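Local coordinates for B12-binding domain-containing protein (Kitasatospora setae, PDB 6WTE) that probably methylates its substrate using bound cobalamin, S-adenosylmethionine and a [4Fe-4S] cluster, as a radical SAM methylase that works by non-radical catalysis, at residues T71-G84 with M464-Y476. Numbering follows the deposited sequence.
Sequences TDTVYAFEQRPFVG and MFDEHGNFRLVCY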
ATOM      1  N   THR A  71       4.082   0.890   7.394  1.00 13.44           N
ATOM      2  CA  THR A  71       5.192   0.932   8.341  1.00 13.27           C
ATOM      3  C   THR A  71       5.695   2.351   8.552  1.00 12.19           C
ATOM      4  O   THR A  71       6.135   2.696   9.654  1.00 12.00           O
ATOM      5  CB  THR A  71       6.346   0.060   7.847  1.00 11.62           C
ATOM      6  OG1 THR A  71       6.739   0.494   6.534  1.00 13.25           O
ATOM      7  CG2 THR A  71       5.926  -1.392   7.788  1.00 10.46           C
ATOM      8  N   ASP A  72       5.655   3.165   7.500  1.00 12.86           N
ATOM      9  CA  ASP A  72       6.096   4.553   7.521  1.00 12.59           C
ATOM     10  C   ASP A  72       5.456   5.233   6.319  1.00 11.82           C
ATOM     11  O   ASP A  72       4.712   4.607   5.563  1.00 11.75           O
ATOM     12  CB  ASP A  72       7.632   4.675   7.501  1.00 11.77           C
ATOM     13  CG  ASP A  72       8.272   4.038   6.280  1.00 16.90           C
ATOM     14  OD1 ASP A  72       8.246   2.795   6.171  1.00 15.03           O
ATOM     15  OD2 ASP A  72       8.825   4.788   5.435  1.00 13.68           O
ATOM     16  N   THR A  73       5.747   6.523   6.145  1.00 11.91           N
ATOM     17  CA  THR A  73       5.162   7.237   5.016  1.00 14.50           C
ATOM     18  C   THR A  73       5.761   6.809   3.685  1.00 18.41           C
ATOM     19  O   THR A  73       5.149   7.068   2.646  1.00 16.17           O
ATOM     20  CB  THR A  73       5.332   8.749   5.175  1.00 21.21           C
ATOM     21  OG1 THR A  73       6.721   9.088   5.075  1.00 17.41           O
ATOM     22  CG2 THR A  73       4.780   9.213   6.517  1.00 19.99           C
ATOM     23  N   VAL A  74       6.947   6.191   3.698  1.00 14.47           N
ATOM     24  CA  VAL A  74       7.616   5.633   2.521  1.00 16.76           C
ATOM     25  C   VAL A  74       8.190   6.765   1.662  1.00 17.67           C
ATOM     26  O   VAL A  74       8.832   6.523   0.634  1.00 19.36           O
ATOM     27  CB  VAL A  74       6.659   4.682   1.762  1.00 21.22           C
ATOM     28  CG1 VAL A  74       7.210   4.191   0.435  1.00 27.00           C
ATOM     29  CG2 VAL A  74       6.358   3.472   2.644  1.00 21.09           C
ATOM     30  N   TYR A  75       8.042   8.008   2.119  1.00 18.61           N
ATOM     31  CA  TYR A  75       8.733   9.132   1.489  1.00 20.00           C
ATOM     32  C   TYR A  75      10.188   9.114   1.939  1.00 17.44           C
ATOM     33  O   TYR A  75      10.469   9.280   3.130  1.00 16.24           O
ATOM     34  CB  TYR A  75       8.088  10.460   1.877  1.00 18.15           C
ATOM     35  CG  TYR A  75       6.800  10.792   1.164  1.00 23.55           C
ATOM     36  CD1 TYR A  75       6.763  10.939  -0.218  1.00 28.48           C
ATOM     37  CD2 TYR A  75       5.627  10.998   1.876  1.00 26.99           C
ATOM     38  CE1 TYR A  75       5.583  11.261  -0.873  1.00 31.18           C
ATOM     39  CE2 TYR A  75       4.446  11.318   1.230  1.00 25.99           C
ATOM     40  CZ  TYR A  75       4.429  11.448  -0.142  1.00 32.70           C
ATOM     41  OH  TYR A  75       3.252  11.767  -0.784  1.00 37.05           O
ATOM     42  N   ALA A  76      11.112   8.934   0.990  1.00 13.93           N
ATOM     43  CA  ALA A  76      12.511   8.720   1.352  1.00 15.35           C
ATOM     44  C   ALA A  76      13.124   9.926   2.054  1.00 18.12           C
ATOM     45  O   ALA A  76      13.984   9.762   2.927  1.00 17.83           O
ATOM     46  CB  ALA A  76      13.328   8.363   0.108  1.00 17.06           C
ATOM     47  N   PHE A  77      12.719  11.137   1.685  1.00 17.12           N
ATOM     48  CA  PHE A  77      13.277  12.314   2.338  1.00 19.58           C
ATOM     49  C   PHE A  77      12.701  12.541   3.731  1.00 20.59           C
ATOM     50  O   PHE A  77      13.293  13.294   4.511  1.00 25.05           O
ATOM     51  CB  PHE A  77      13.049  13.557   1.472  1.00 22.89           C
ATOM     52  CG  PHE A  77      11.661  13.653   0.909  1.00 23.04           C
ATOM     53  CD1 PHE A  77      11.326  13.002  -0.269  1.00 21.70           C
ATOM     54  CD2 PHE A  77      10.682  14.387   1.564  1.00 24.01           C
ATOM     55  CE1 PHE A  77      10.046  13.079  -0.782  1.00 21.89           C
ATOM     56  CE2 PHE A  77       9.399  14.474   1.047  1.00 23.60           C
ATOM     57  CZ  PHE A  77       9.082  13.817  -0.122  1.00 21.21           C
ATOM     58  N   GLU A  78      11.595  11.881   4.075  1.00 19.82           N
ATOM     59  CA  GLU A  78      10.917  12.113   5.345  1.00 19.88           C
ATOM     60  C   GLU A  78      11.322  11.118   6.424  1.00 17.73           C
ATOM     61  O   GLU A  78      11.714  11.525   7.521  1.00 18.70           O
ATOM     62  CB  GLU A  78       9.398  12.056   5.157  1.00 18.70           C
ATOM     63  CG  GLU A  78       8.636  12.521   6.388  1.00 22.30           C
ATOM     64  CD  GLU A  78       7.134  12.473   6.206  1.00 24.35           C
ATOM     65  OE1 GLU A  78       6.673  11.981   5.153  1.00 27.96           O
ATOM     66  OE2 GLU A  78       6.418  12.928   7.127  1.00 31.23           O
ATOM     67  N   GLN A  79      11.240   9.824   6.133  1.00 16.13           N
ATOM     68  CA  GLN A  79      11.596   8.778   7.088  1.00 15.12           C
ATOM     69  C   GLN A  79      10.816   8.947   8.393  1.00 16.23           C
ATOM     70  O   GLN A  79      11.374   9.053   9.491  1.00 20.11           O
ATOM     71  CB  GLN A  79      13.107   8.766   7.318  1.00 17.42           C
ATOM     72  CG  GLN A  79      13.854   8.353   6.063  1.00 14.43           C
ATOM     73  CD  GLN A  79      15.336   8.601   6.152  1.00 13.93           C
ATOM     74  OE1 GLN A  79      15.935   8.478   7.219  1.00 16.11           O
ATOM     75  NE2 GLN A  79      15.940   8.966   5.029  1.00 17.20           N
ATOM     76  N   ARG A  80       9.496   8.983   8.239  1.00 15.45           N
ATOM     77  CA  ARG A  80       8.589   9.106   9.374  0.50 17.06           C
ATOM     78  C   ARG A  80       7.912   7.767   9.619  1.00 15.57           C
ATOM     79  O   ARG A  80       7.034   7.367   8.841  1.00 16.11           O
ATOM     80  CB  ARG A  80       7.543  10.197   9.142  0.50 19.11           C
ATOM     81  CG  ARG A  80       6.469  10.217  10.225  0.50 21.56           C
ATOM     82  CD  ARG A  80       5.848  11.590  10.405  0.50 25.49           C
ATOM     83  NE  ARG A  80       4.835  11.577  11.457  0.50 26.80           N
ATOM     84  CZ  ARG A  80       3.531  11.444  11.238  0.50 28.92           C
ATOM     85  NH1 ARG A  80       3.074  11.318   9.998  0.50 30.03           N
ATOM     86  NH2 ARG A  80       2.683  11.439  12.257  0.50 30.24           N
ATOM     87  N   PRO A  81       8.287   7.041  10.667  1.00 13.83           N
ATOM     88  CA  PRO A  81       7.699   5.722  10.907  1.00 14.26           C
ATOM     89  C   PRO A  81       6.337   5.800  11.575  1.00 12.63           C
ATOM     90  O   PRO A  81       6.012   6.760  12.276  1.00 16.59           O
ATOM     91  CB  PRO A  81       8.710   5.060  11.848  1.00 14.98           C
ATOM     92  CG  PRO A  81       9.254   6.197  12.630  1.00 16.91           C
ATOM     93  CD  PRO A  81       9.319   7.367  11.667  1.00 15.89           C
ATOM     94  N   PHE A  82       5.536   4.759  11.337  1.00 11.58           N
ATOM     95  CA  PHE A  82       4.298   4.544  12.071  1.00 14.57           C
ATOM     96  C   PHE A  82       4.376   3.402  13.077  1.00 13.61           C
ATOM     97  O   PHE A  82       3.509   3.316  13.951  1.00 13.37           O
ATOM     98  CB  PHE A  82       3.140   4.241  11.106  1.00 11.28           C
ATOM     99  CG  PHE A  82       2.813   5.364  10.159  1.00 13.37           C
ATOM    100  CD1 PHE A  82       2.406   6.598  10.640  1.00 20.95           C
ATOM    101  CD2 PHE A  82       2.874   5.170   8.789  1.00 13.15           C
ATOM    102  CE1 PHE A  82       2.089   7.630   9.768  1.00 22.72           C
ATOM    103  CE2 PHE A  82       2.555   6.196   7.912  1.00 17.39           C
ATOM    104  CZ  PHE A  82       2.168   7.425   8.403  1.00 18.94           C
ATOM    105  N   VAL A  83       5.383   2.526  12.982  1.00 14.48           N
ATOM    106  CA  VAL A  83       5.363   1.313  13.800  1.00 12.75           C
ATOM    107  C   VAL A  83       5.545   1.623  15.282  1.00 13.21           C
ATOM    108  O   VAL A  83       5.102   0.847  16.135  1.00 13.85           O
ATOM    109  CB  VAL A  83       6.426   0.309  13.311  1.00 12.74           C
ATOM    110  CG1 VAL A  83       6.158  -0.101  11.868  1.00 12.85           C
ATOM    111  CG2 VAL A  83       7.822   0.893  13.462  1.00 15.43           C
ATOM    112  N   GLY A  84       6.194   2.740  15.623  1.00 14.84           N
ATOM    113  CA  GLY A  84       6.279   3.124  17.025  1.00 15.35           C
ATOM    114  C   GLY A  84       4.920   3.476  17.600  1.00 16.83           C
ATOM    115  O   GLY A  84       4.584   3.079  18.721  1.00 15.95           O
ATOM    116  N   MET A 464      14.982  -0.731   9.151  1.00 15.15           N
ATOM    117  CA  MET A 464      14.236   0.285   9.882  0.50 14.56           C
ATOM    118  C   MET A 464      14.875   0.696  11.203  1.00 15.00           C
ATOM    119  O   MET A 464      14.597   1.803  11.682  1.00 14.28           O
ATOM    120  CB  MET A 464      12.809  -0.212  10.153  0.50 14.88           C
ATOM    121  CG  MET A 464      11.861   0.822  10.723  0.50 15.14           C
ATOM    122  SD  MET A 464      10.155   0.279  10.574  0.50 21.70           S
ATOM    123  CE  MET A 464       9.934   0.324   8.801  0.50 16.21           C
ATOM    124  N   PHE A 465      15.711  -0.148  11.805  1.00 14.51           N
ATOM    125  CA  PHE A 465      16.296   0.112  13.110  1.00 14.43           C
ATOM    126  C   PHE A 465      17.801  -0.095  13.057  1.00 14.84           C
ATOM    127  O   PHE A 465      18.292  -0.968  12.339  1.00 16.57           O
ATOM    128  CB  PHE A 465      15.722  -0.821  14.185  1.00 13.25           C
ATOM    129  CG  PHE A 465      14.228  -0.760  14.319  1.00 13.89           C
ATOM    130  CD1 PHE A 465      13.637   0.163  15.166  1.00 17.24           C
ATOM    131  CD2 PHE A 465      13.417  -1.648  13.630  1.00 15.51           C
ATOM    132  CE1 PHE A 465      12.263   0.219  15.304  1.00 15.12           C
ATOM    133  CE2 PHE A 465      12.037  -1.599  13.764  1.00 16.87           C
ATOM    134  CZ  PHE A 465      11.460  -0.666  14.605  1.00 14.31           C
ATOM    135  N   ASP A 466      18.533   0.694  13.838  1.00 16.07           N
ATOM    136  CA  ASP A 466      19.962   0.453  13.941  1.00 17.87           C
ATOM    137  C   ASP A 466      20.240  -0.601  15.014  1.00 20.76           C
ATOM    138  O   ASP A 466      19.326  -1.192  15.596  1.00 16.83           O
ATOM    139  CB  ASP A 466      20.726   1.761  14.189  1.00 19.75           C
ATOM    140  CG  ASP A 466      20.455   2.382  15.559  1.00 25.39           C
ATOM    141  OD1 ASP A 466      19.830   1.753  16.439  1.00 23.87           O
ATOM    142  OD2 ASP A 466      20.896   3.535  15.752  1.00 25.60           O
ATOM    143  N   GLU A 467      21.528  -0.838  15.271  1.00 19.56           N
ATOM    144  CA  GLU A 467      21.935  -1.898  16.188  1.00 25.69           C
ATOM    145  C   GLU A 467      21.463  -1.633  17.613  1.00 24.86           C
ATOM    146  O   GLU A 467      21.292  -2.576  18.393  1.00 29.70           O
ATOM    147  CB  GLU A 467      23.458  -2.054  16.154  1.00 25.80           C
ATOM    148  CG  GLU A 467      24.031  -2.502  14.805  1.00 33.66           C
ATOM    149  CD  GLU A 467      24.160  -1.372  13.786  1.00 40.73           C
ATOM    150  OE1 GLU A 467      23.644  -0.259  14.035  1.00 30.39           O
ATOM    151  OE2 GLU A 467      24.798  -1.599  12.732  1.00 41.12           O
ATOM    152  N   HIS A 468      21.244  -0.373  17.970  1.00 21.46           N
ATOM    153  CA  HIS A 468      20.802  -0.016  19.311  1.00 25.50           C
ATOM    154  C   HIS A 468      19.286   0.019  19.445  1.00 23.58           C
ATOM    155  O   HIS A 468      18.781   0.325  20.530  1.00 25.74           O
ATOM    156  CB  HIS A 468      21.387   1.340  19.715  1.00 29.25           C
ATOM    157  CG  HIS A 468      22.883   1.384  19.680  1.00 33.93           C
ATOM    158  ND1 HIS A 468      23.585   2.136  18.762  1.00 34.83           N
ATOM    159  CD2 HIS A 468      23.811   0.761  20.443  1.00 32.30           C
ATOM    160  CE1 HIS A 468      24.880   1.980  18.965  1.00 37.75           C
ATOM    161  NE2 HIS A 468      25.045   1.151  19.981  1.00 41.35           N
ATOM    162  N   GLY A 469      18.550  -0.289  18.383  1.00 21.32           N
ATOM    163  CA  GLY A 469      17.108  -0.241  18.419  1.00 21.65           C
ATOM    164  C   GLY A 469      16.502   1.103  18.079  1.00 23.15           C
ATOM    165  O   GLY A 469      15.274   1.242  18.132  1.00 22.41           O
ATOM    166  N   ASN A 470      17.313   2.095  17.731  1.00 20.85           N
ATOM    167  CA  ASN A 470      16.787   3.394  17.347  1.00 21.17           C
ATOM    168  C   ASN A 470      16.266   3.350  15.917  1.00 18.41           C
ATOM    169  O   ASN A 470      16.752   2.579  15.087  1.00 17.57           O
ATOM    170  CB  ASN A 470      17.868   4.468  17.466  1.00 21.47           C
ATOM    171  CG  ASN A 470      18.465   4.540  18.858  1.00 28.89           C
ATOM    172  OD1 ASN A 470      19.638   4.225  19.060  1.00 35.46           O
ATOM    173  ND2 ASN A 470      17.660   4.956  19.823  1.00 30.10           N
ATOM    174  N   PHE A 471      15.265   4.184  15.632  1.00 17.39           N
ATOM    175  CA  PHE A 471      14.766   4.287  14.268  1.00 14.32           C
ATOM    176  C   PHE A 471      15.872   4.751  13.336  1.00 17.95           C
ATOM    177  O   PHE A 471      16.545   5.752  13.594  1.00 18.02           O
ATOM    178  CB  PHE A 471      13.586   5.251  14.194  1.00 14.65           C
ATOM    179  CG  PHE A 471      12.273   4.619  14.543  1.00 17.67           C
ATOM    180  CD1 PHE A 471      11.847   3.472  13.890  1.00 16.22           C
ATOM    181  CD2 PHE A 471      11.472   5.166  15.528  1.00 20.08           C
ATOM    182  CE1 PHE A 471      10.632   2.892  14.207  1.00 15.57           C
ATOM    183  CE2 PHE A 471      10.263   4.585  15.856  1.00 17.11           C
ATOM    184  CZ  PHE A 471       9.846   3.449  15.196  1.00 17.45           C
ATOM    185  N   ARG A 472      16.055   4.007  12.249  1.00 14.08           N
ATOM    186  CA  ARG A 472      17.083   4.291  11.251  1.00 14.26           C
ATOM    187  C   ARG A 472      16.548   3.710   9.942  1.00 14.08           C
ATOM    188  O   ARG A 472      16.938   2.628   9.496  1.00 16.09           O
ATOM    189  CB  ARG A 472      18.435   3.700  11.652  1.00 16.95           C
ATOM    190  CG  ARG A 472      19.623   4.339  10.959  1.00 24.38           C
ATOM    191  CD  ARG A 472      20.055   3.554   9.735  1.00 21.82           C
ATOM    192  NE  ARG A 472      20.797   2.344  10.075  1.00 25.05           N
ATOM    193  CZ  ARG A 472      20.274   1.123  10.066  1.00 18.25           C
ATOM    194  NH1 ARG A 472      19.007   0.953   9.743  1.00 18.97           N
ATOM    195  NH2 ARG A 472      21.021   0.074  10.376  1.00 22.77           N
ATOM    196  N   LEU A 473      15.603   4.438   9.346  1.00 13.85           N
ATOM    197  CA  LEU A 473      14.919   3.993   8.137  1.00 12.09           C
ATOM    198  C   LEU A 473      15.854   4.159   6.948  1.00 13.20           C
ATOM    199  O   LEU A 473      16.291   5.277   6.653  1.00 14.14           O
ATOM    200  CB  LEU A 473      13.631   4.782   7.925  1.00 11.93           C
ATOM    201  CG  LEU A 473      12.387   4.327   8.692  1.00 12.17           C
ATOM    202  CD1 LEU A 473      12.598   4.383  10.201  1.00 12.95           C
ATOM    203  CD2 LEU A 473      11.197   5.189   8.284  1.00 14.05           C
ATOM    204  N   VAL A 474      16.152   3.051   6.269  1.00 11.95           N
ATOM    205  CA  VAL A 474      17.188   3.001   5.241  1.00 12.94           C
ATOM    206  C   VAL A 474      16.598   3.361   3.884  1.00 13.30           C
ATOM    207  O   VAL A 474      15.473   2.959   3.558  1.00 12.23           O
ATOM    208  CB  VAL A 474      17.833   1.606   5.217  1.00 14.18           C
ATOM    209  CG1 VAL A 474      18.819   1.497   4.097  1.00 17.90           C
ATOM    210  CG2 VAL A 474      18.526   1.335   6.548  1.00 17.37           C
ATOM    211  N   CYS A 475      17.369   4.112   3.082  1.00 12.10           N
ATOM    212  CA  CYS A 475      16.956   4.576   1.763  1.00 12.41           C
ATOM    213  C   CYS A 475      18.090   4.408   0.765  1.00 12.16           C
ATOM    214  O   CYS A 475      19.258   4.274   1.136  1.00 12.49           O
ATOM    215  CB  CYS A 475      16.553   6.053   1.776  1.00 12.51           C
ATOM    216  SG  CYS A 475      15.194   6.404   2.904  1.00 19.26           S
ATOM    217  N   TYR A 476      17.721   4.437  -0.514  1.00 11.99           N
ATOM    218  CA  TYR A 476      18.665   4.568  -1.613  1.00 12.37           C
ATOM    219  C   TYR A 476      18.350   5.842  -2.382  1.00 12.61           C
ATOM    220  O   TYR A 476      17.181   6.157  -2.628  1.00 12.06           O
ATOM    221  CB  TYR A 476      18.609   3.380  -2.580  1.00 11.97           C
ATOM    222  CG  TYR A 476      19.586   3.535  -3.728  1.00 14.25           C
ATOM    223  CD1 TYR A 476      20.901   3.113  -3.605  1.00 12.58           C
ATOM    224  CD2 TYR A 476      19.198   4.127  -4.928  1.00 13.90           C
ATOM    225  CE1 TYR A 476      21.805   3.261  -4.634  1.00 13.17           C
ATOM    226  CE2 TYR A 476      20.093   4.285  -5.967  1.00 12.50           C
ATOM    227  CZ  TYR A 476      21.398   3.847  -5.818  1.00 12.84           C
ATOM    228  OH  TYR A 476      22.290   4.005  -6.849  1.00 13.74           O
TER
HETATM  229  O   HOH W   1      15.473   7.394   9.709  1.00 17.41           O
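Gln79 OE1, facing Leu473, accepts two hydrogen bonds, one of 2.8 Å from a water and one from the backbone N of Asn439. That same water accepts from Leu473 N at 3.0 Å and so bridges the two segments. Gln79 NE2 gives a hydrogen bond to Ala76 O (3.0 Å), almost in the plane of the amide, and also binds Gln437 OE1, while Cys475 SG lies beside it. Replacing Gln79 by an alanine takes away the whole amide; the bridging water and Asn439 N would probably lose their acceptor and a gap would open beside Cys475.

Further along, Leu473 pushes CD2 against CB and the carboxylate of Asp72, which Arg412 holds by a salt bridge. Pro81 lays CG over the centre of the Phe471 ring, 3.6 Å from its centroid, a CH-pi contact. Val83 CG2 comes at the edge of that ring, 3.5 Å from Phe471 CE1.

Segment 464-476 leads into strand 475-476, antiparallel to strand 404-412 of the radical SAM sheet. The contact joins that sheet to the cobalamin-binding loop of the B12-binding domain, where Asp72 OD2 accepts from Val74 N in an Asx turn and Thr71 N and Thr73 O bond the cofactor.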